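Long-range contact in putative histidinol-phosphate aminotransferase (Erwinia carotovora atroseptica, PDB 3LY1), which binds pyridoxal 5'-phosphate and is probably a transaminase, perhaps acting on histidinol phosphate: residues L147-P159 with P286-Q298. Numbering follows the deposited sequence.
With PLP (pyridoxal-5'-phosphate), chain E.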
loop_
_atom_site.group_PDB
_atom_site.type_symbol
_atom_site.label_atom_id
_atom_site.label_comp_id
_atom_site.label_asym_id
_atom_site.label_seq_id
_atom_site.Cartn_x
_atom_site.Cartn_y
_atom_site.Cartn_z
ATOM N N LEU A 147 -18.378 -5.186 11.309
ATOM C CA LEU A 147 -19.695 -4.678 10.969
ATOM C C LEU A 147 -19.550 -3.710 9.803
ATOM O O LEU A 147 -18.970 -2.651 9.936
ATOM C CB LEU A 147 -20.322 -3.950 12.152
ATOM C CG LEU A 147 -20.548 -4.712 13.466
ATOM C CD1 LEU A 147 -21.119 -3.741 14.529
ATOM C CD2 LEU A 147 -21.454 -5.947 13.277
ATOM N N VAL A 148 -20.028 -4.134 8.654
ATOM C CA VAL A 148 -20.042 -3.305 7.452
ATOM C C VAL A 148 -21.387 -2.627 7.358
ATOM O O VAL A 148 -22.450 -3.302 7.411
ATOM C CB VAL A 148 -19.716 -4.165 6.193
ATOM C CG1 VAL A 148 -19.609 -3.233 4.950
ATOM C CG2 VAL A 148 -18.417 -4.979 6.434
ATOM N N ASN A 149 -21.362 -1.298 7.189
ATOM C CA ASN A 149 -22.545 -0.479 7.353
ATOM C C ASN A 149 -22.415 0.757 6.504
ATOM O O ASN A 149 -21.703 1.662 6.895
ATOM C CB ASN A 149 -22.716 -0.019 8.818
ATOM C CG ASN A 149 -24.143 0.400 9.144
ATOM O OD1 ASN A 149 -25.112 -0.103 8.522
ATOM N ND2 ASN A 149 -24.295 1.364 10.094
ATOM N N PRO A 150 -23.098 0.817 5.341
ATOM C CA PRO A 150 -23.983 -0.148 4.679
ATOM C C PRO A 150 -23.263 -1.423 4.330
ATOM O O PRO A 150 -22.105 -1.357 4.005
ATOM C CB PRO A 150 -24.388 0.575 3.385
ATOM C CG PRO A 150 -24.250 2.016 3.668
ATOM C CD PRO A 150 -23.092 2.111 4.646
ATOM N N ASN A 151 -23.939 -2.557 4.420
ATOM C CA ASN A 151 -23.330 -3.852 4.133
ATOM C C ASN A 151 -23.112 -4.025 2.637
ATOM O O ASN A 151 -23.888 -3.537 1.848
ATOM C CB ASN A 151 -24.201 -4.984 4.701
ATOM C CG ASN A 151 -23.500 -6.343 4.689
ATOM O OD1 ASN A 151 -22.290 -6.442 4.931
ATOM N ND2 ASN A 151 -24.271 -7.398 4.438
ATOM N N ASN A 152 -22.071 -4.769 2.297
ATOM C CA ASN A 152 -21.775 -5.222 0.943
ATOM C C ASN A 152 -21.801 -6.710 1.091
ATOM O O ASN A 152 -21.016 -7.255 1.883
ATOM C CB ASN A 152 -20.391 -4.688 0.505
ATOM C CG ASN A 152 -19.944 -5.190 -0.884
ATOM O OD1 ASN A 152 -20.699 -5.850 -1.591
ATOM N ND2 ASN A 152 -18.706 -4.850 -1.279
ATOM N N PRO A 153 -22.690 -7.425 0.344
ATOM C CA PRO A 153 -23.379 -7.106 -0.892
ATOM C C PRO A 153 -24.824 -6.653 -0.801
ATOM O O PRO A 153 -25.360 -6.238 -1.814
ATOM C CB PRO A 153 -23.327 -8.449 -1.636
ATOM C CG PRO A 153 -23.542 -9.423 -0.551
ATOM C CD PRO A 153 -22.708 -8.882 0.589
ATOM N N THR A 154 -25.443 -6.710 0.382
ATOM C CA THR A 154 -26.899 -6.498 0.489
ATOM C C THR A 154 -27.295 -5.029 0.264
ATOM O O THR A 154 -28.384 -4.768 -0.179
ATOM C CB THR A 154 -27.442 -6.906 1.863
ATOM O OG1 THR A 154 -26.763 -6.150 2.889
ATOM C CG2 THR A 154 -27.278 -8.439 2.119
ATOM N N GLY A 155 -26.412 -4.095 0.608
ATOM C CA GLY A 155 -26.657 -2.643 0.501
ATOM C C GLY A 155 -27.398 -1.979 1.662
ATOM O O GLY A 155 -27.598 -0.772 1.664
ATOM N N THR A 156 -27.795 -2.767 2.660
ATOM C CA THR A 156 -28.639 -2.265 3.731
ATOM C C THR A 156 -27.815 -1.663 4.860
ATOM O O THR A 156 -26.639 -1.966 5.026
ATOM C CB THR A 156 -29.508 -3.377 4.291
ATOM O OG1 THR A 156 -28.685 -4.510 4.676
ATOM C CG2 THR A 156 -30.521 -3.816 3.185
ATOM N N ILE A 157 -28.471 -0.820 5.642
ATOM C CA ILE A 157 -27.906 -0.331 6.905
ATOM C C ILE A 157 -28.515 -1.046 8.108
ATOM O O ILE A 157 -29.631 -1.589 8.044
ATOM C CB ILE A 157 -28.058 1.202 7.059
ATOM C CG1 ILE A 157 -29.529 1.641 7.056
ATOM C CG2 ILE A 157 -27.226 1.927 5.975
ATOM C CD1 ILE A 157 -30.201 1.721 8.466
ATOM N N THR A 158 -27.741 -1.057 9.190
ATOM C CA THR A 158 -28.186 -1.469 10.504
ATOM C C THR A 158 -28.413 -0.173 11.276
ATOM O O THR A 158 -27.533 0.666 11.342
ATOM C CB THR A 158 -27.111 -2.301 11.184
ATOM O OG1 THR A 158 -26.833 -3.451 10.373
ATOM C CG2 THR A 158 -27.571 -2.771 12.603
ATOM N N PRO A 159 -29.621 0.025 11.830
ATOM C CA PRO A 159 -29.860 1.270 12.591
ATOM C C PRO A 159 -28.843 1.567 13.696
ATOM O O PRO A 159 -28.428 0.659 14.431
ATOM C CB PRO A 159 -31.244 1.044 13.188
ATOM C CG PRO A 159 -31.896 0.042 12.309
ATOM C CD PRO A 159 -30.778 -0.877 11.895
ATOM N N PRO A 286 -37.906 -9.150 -6.325
ATOM C CA PRO A 286 -37.636 -8.490 -5.049
ATOM C C PRO A 286 -36.189 -7.928 -4.977
ATOM O O PRO A 286 -35.259 -8.498 -5.572
ATOM C CB PRO A 286 -37.821 -9.625 -4.011
ATOM C CG PRO A 286 -38.758 -10.619 -4.689
ATOM C CD PRO A 286 -38.421 -10.528 -6.155
ATOM N N TYR A 287 -36.031 -6.822 -4.269
ATOM C CA TYR A 287 -34.716 -6.273 -3.932
ATOM C C TYR A 287 -34.648 -5.724 -2.518
ATOM O O TYR A 287 -35.669 -5.416 -1.901
ATOM C CB TYR A 287 -34.349 -5.184 -4.899
ATOM C CG TYR A 287 -35.302 -4.014 -4.880
ATOM C CD1 TYR A 287 -36.417 -3.983 -5.723
ATOM C CD2 TYR A 287 -35.105 -2.944 -4.018
ATOM C CE1 TYR A 287 -37.310 -2.900 -5.701
ATOM C CE2 TYR A 287 -35.980 -1.865 -3.987
ATOM C CZ TYR A 287 -37.077 -1.849 -4.842
ATOM O OH TYR A 287 -37.953 -0.785 -4.806
ATOM N N LEU A 288 -33.425 -5.571 -2.020
ATOM C CA LEU A 288 -33.197 -5.028 -0.690
ATOM C C LEU A 288 -32.987 -3.518 -0.775
ATOM O O LEU A 288 -32.573 -2.990 -1.813
ATOM C CB LEU A 288 -32.006 -5.730 -0.009
ATOM C CG LEU A 288 -32.052 -7.262 0.133
ATOM C CD1 LEU A 288 -30.856 -7.825 0.944
ATOM C CD2 LEU A 288 -33.334 -7.694 0.811
ATOM N N PRO A 289 -33.298 -2.794 0.311
ATOM C CA PRO A 289 -33.077 -1.344 0.251
ATOM C C PRO A 289 -31.575 -1.079 0.023
ATOM O O PRO A 289 -30.703 -1.826 0.536
ATOM C CB PRO A 289 -33.538 -0.846 1.614
ATOM C CG PRO A 289 -34.406 -1.924 2.169
ATOM C CD PRO A 289 -33.921 -3.227 1.570
ATOM N N SER A 290 -31.301 -0.101 -0.814
ATOM C CA SER A 290 -29.966 0.207 -1.296
ATOM C C SER A 290 -29.586 1.534 -0.684
ATOM O O SER A 290 -30.245 2.540 -0.919
ATOM C CB SER A 290 -29.983 0.332 -2.833
ATOM O OG SER A 290 -28.763 0.822 -3.336
ATOM N N GLU A 291 -28.558 1.521 0.149
ATOM C CA GLU A 291 -28.064 2.727 0.793
ATOM C C GLU A 291 -26.624 3.060 0.367
ATOM O O GLU A 291 -26.078 4.087 0.801
ATOM C CB GLU A 291 -28.128 2.560 2.312
ATOM C CG GLU A 291 -29.521 2.373 2.816
ATOM C CD GLU A 291 -30.439 3.564 2.553
ATOM O OE1 GLU A 291 -29.966 4.715 2.493
ATOM O OE2 GLU A 291 -31.660 3.344 2.406
ATOM N N GLY A 292 -26.043 2.185 -0.461
ATOM C CA GLY A 292 -24.733 2.363 -1.077
ATOM C C GLY A 292 -24.867 2.669 -2.578
ATOM O O GLY A 292 -25.855 3.242 -3.000
ATOM N N ASN A 293 -23.879 2.255 -3.370
ATOM C CA ASN A 293 -23.873 2.471 -4.832
ATOM C C ASN A 293 -24.061 1.146 -5.602
ATOM O O ASN A 293 -23.451 0.913 -6.652
ATOM C CB ASN A 293 -22.611 3.259 -5.265
ATOM C CG ASN A 293 -21.297 2.523 -5.007
ATOM O OD1 ASN A 293 -21.267 1.501 -4.336
ATOM N ND2 ASN A 293 -20.198 3.054 -5.569
ATOM N N PHE A 294 -24.922 0.283 -5.054
ATOM C CA PHE A 294 -25.240 -1.022 -5.652
ATOM C C PHE A 294 -26.578 -1.543 -5.114
ATOM O O PHE A 294 -27.049 -1.066 -4.084
ATOM C CB PHE A 294 -24.155 -2.057 -5.344
ATOM C CG PHE A 294 -23.820 -2.167 -3.854
ATOM C CD1 PHE A 294 -22.894 -1.309 -3.280
ATOM C CD2 PHE A 294 -24.419 -3.121 -3.060
ATOM C CE1 PHE A 294 -22.577 -1.388 -1.935
ATOM C CE2 PHE A 294 -24.098 -3.238 -1.708
ATOM C CZ PHE A 294 -23.188 -2.353 -1.141
ATOM N N VAL A 295 -27.186 -2.506 -5.813
ATOM C CA VAL A 295 -28.472 -3.051 -5.411
ATOM C C VAL A 295 -28.354 -4.567 -5.420
ATOM O O VAL A 295 -27.728 -5.172 -6.341
ATOM C CB VAL A 295 -29.625 -2.580 -6.371
ATOM C CG1 VAL A 295 -30.993 -3.341 -6.073
ATOM C CG2 VAL A 295 -29.807 -1.080 -6.330
ATOM N N PHE A 296 -28.900 -5.181 -4.379
ATOM C CA PHE A 296 -28.921 -6.620 -4.270
ATOM C C PHE A 296 -30.353 -7.014 -4.595
ATOM O O PHE A 296 -31.285 -6.548 -3.954
ATOM C CB PHE A 296 -28.493 -7.044 -2.862
ATOM C CG PHE A 296 -27.930 -8.447 -2.763
ATOM C CD1 PHE A 296 -26.787 -8.813 -3.462
ATOM C CD2 PHE A 296 -28.486 -9.358 -1.872
ATOM C CE1 PHE A 296 -26.225 -10.094 -3.315
ATOM C CE2 PHE A 296 -27.922 -10.656 -1.721
ATOM C CZ PHE A 296 -26.806 -11.007 -2.438
ATOM N N HIS A 297 -30.538 -7.795 -5.651
ATOM C CA HIS A 297 -31.879 -8.273 -6.033
ATOM C C HIS A 297 -31.923 -9.760 -6.358
ATOM O O HIS A 297 -30.883 -10.396 -6.639
ATOM C CB HIS A 297 -32.480 -7.444 -7.158
ATOM C CG HIS A 297 -31.915 -7.697 -8.531
ATOM N ND1 HIS A 297 -32.372 -8.709 -9.348
ATOM C CD2 HIS A 297 -31.007 -7.005 -9.268
ATOM C CE1 HIS A 297 -31.759 -8.640 -10.526
ATOM N NE2 HIS A 297 -30.924 -7.610 -10.507
ATOM N N GLN A 298 -33.148 -10.285 -6.302
ATOM C CA GLN A 298 -33.400 -11.694 -6.473
ATOM C C GLN A 298 -33.494 -12.044 -7.946
ATOM O O GLN A 298 -33.758 -11.181 -8.788
ATOM C CB GLN A 298 -34.702 -12.075 -5.749
ATOM C CG GLN A 298 -34.806 -13.544 -5.411
ATOM C CD GLN A 298 -36.110 -13.886 -4.672
ATOM O OE1 GLN A 298 -36.601 -13.101 -3.878
ATOM N NE2 GLN A 298 -36.660 -15.062 -4.949
HETATM N N1 PLP E . -14.873 -2.287 2.618
HETATM C C2 PLP E . -15.958 -2.613 1.831
HETATM C C2A PLP E . -17.287 -2.864 2.499
HETATM C C3 PLP E . -15.772 -2.730 0.453
HETATM O O3 PLP E . -16.835 -3.069 -0.320
HETATM C C4 PLP E . -14.493 -2.513 -0.106
HETATM C C4A PLP E . -14.300 -2.505 -1.601
HETATM O O4A PLP E . -14.757 -3.467 -2.196
HETATM C C5 PLP E . -13.403 -2.194 0.713
HETATM C C6 PLP E . -13.628 -2.103 2.087
HETATM C C5A PLP E . -12.009 -1.968 0.168
HETATM O O4P PLP E . -11.893 -0.856 -0.739
HETATM P P PLP E . -10.542 -0.013 -0.843
HETATM O O1P PLP E . -9.332 -0.847 -0.565
HETATM O O2P PLP E . -10.768 1.074 0.174
HETATM O O3P PLP E . -10.614 0.501 -2.272
HETATM O O HOH W 1 -29.792 -3.371 -2.254
#
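The ring of Phe-294 turns its edge to two carbonyls of the turn 151-155: Asn-151 O lies in the ring plane, 3.3 Å from Phe-294 CZ, and Pro-153 O comes near that plane beside CE2. Asn-293 OD1 also lies in the ring plane at the edge. Asn-152 CA, near CZ, and the amide N of Gly-155, near CE2, approach the ring obliquely. Phe-294 CG sits between its own backbone N and carbonyl carbon (chi1 52°), a torsion that brings the ring against the turn, and Tyr-182 makes an edge-to-face contact with it. The second ring, of Phe-296, lies alongside Pro-153 and points the same way, CE1 touching Pro-153 CB at 3.7 Å, while Pro-153 O and Thr-154 CA meet it obliquely. The turn closes on itself through a bond from Gly-155 N to Asn-151 O, and cis peptides precede both Pro-150 and Pro-153. It follows the C-terminal end of strand 143-148 in the mixed seven-stranded sheet characteristic of fold-type I PLP enzymes, and here it packs against strand 294-298, which pairs with strand 327-331 in a separate small sheet. On the cofactor side, Asn-152 ND2 donates to PLP O3 (2.8 Å, 154° at the hydrogen), and Asn-152 OD1 is hydrogen-bonded to Arg-329 NH1, on strand 327-331. The one direct hydrogen bond between the segments runs from Glu-291 N to Gly-155 O (2.9 Å), the donor tilted 25° from the carbonyl plane. Ile-157 CG2 packs against Glu-291 CB at 3.8 Å; the glutamate then bends at chi2, turning its carboxylate away toward the backbone amides of Asn-187 and Asp-188. The side chains of Leu-288 and Thr-154 cross at a slant, Leu-288 CD1 lying 3.7 Å from Thr-154 CB. Beside them a water bridges Thr-154 O, Leu-288 O and Phe-296 N, accepting from the last.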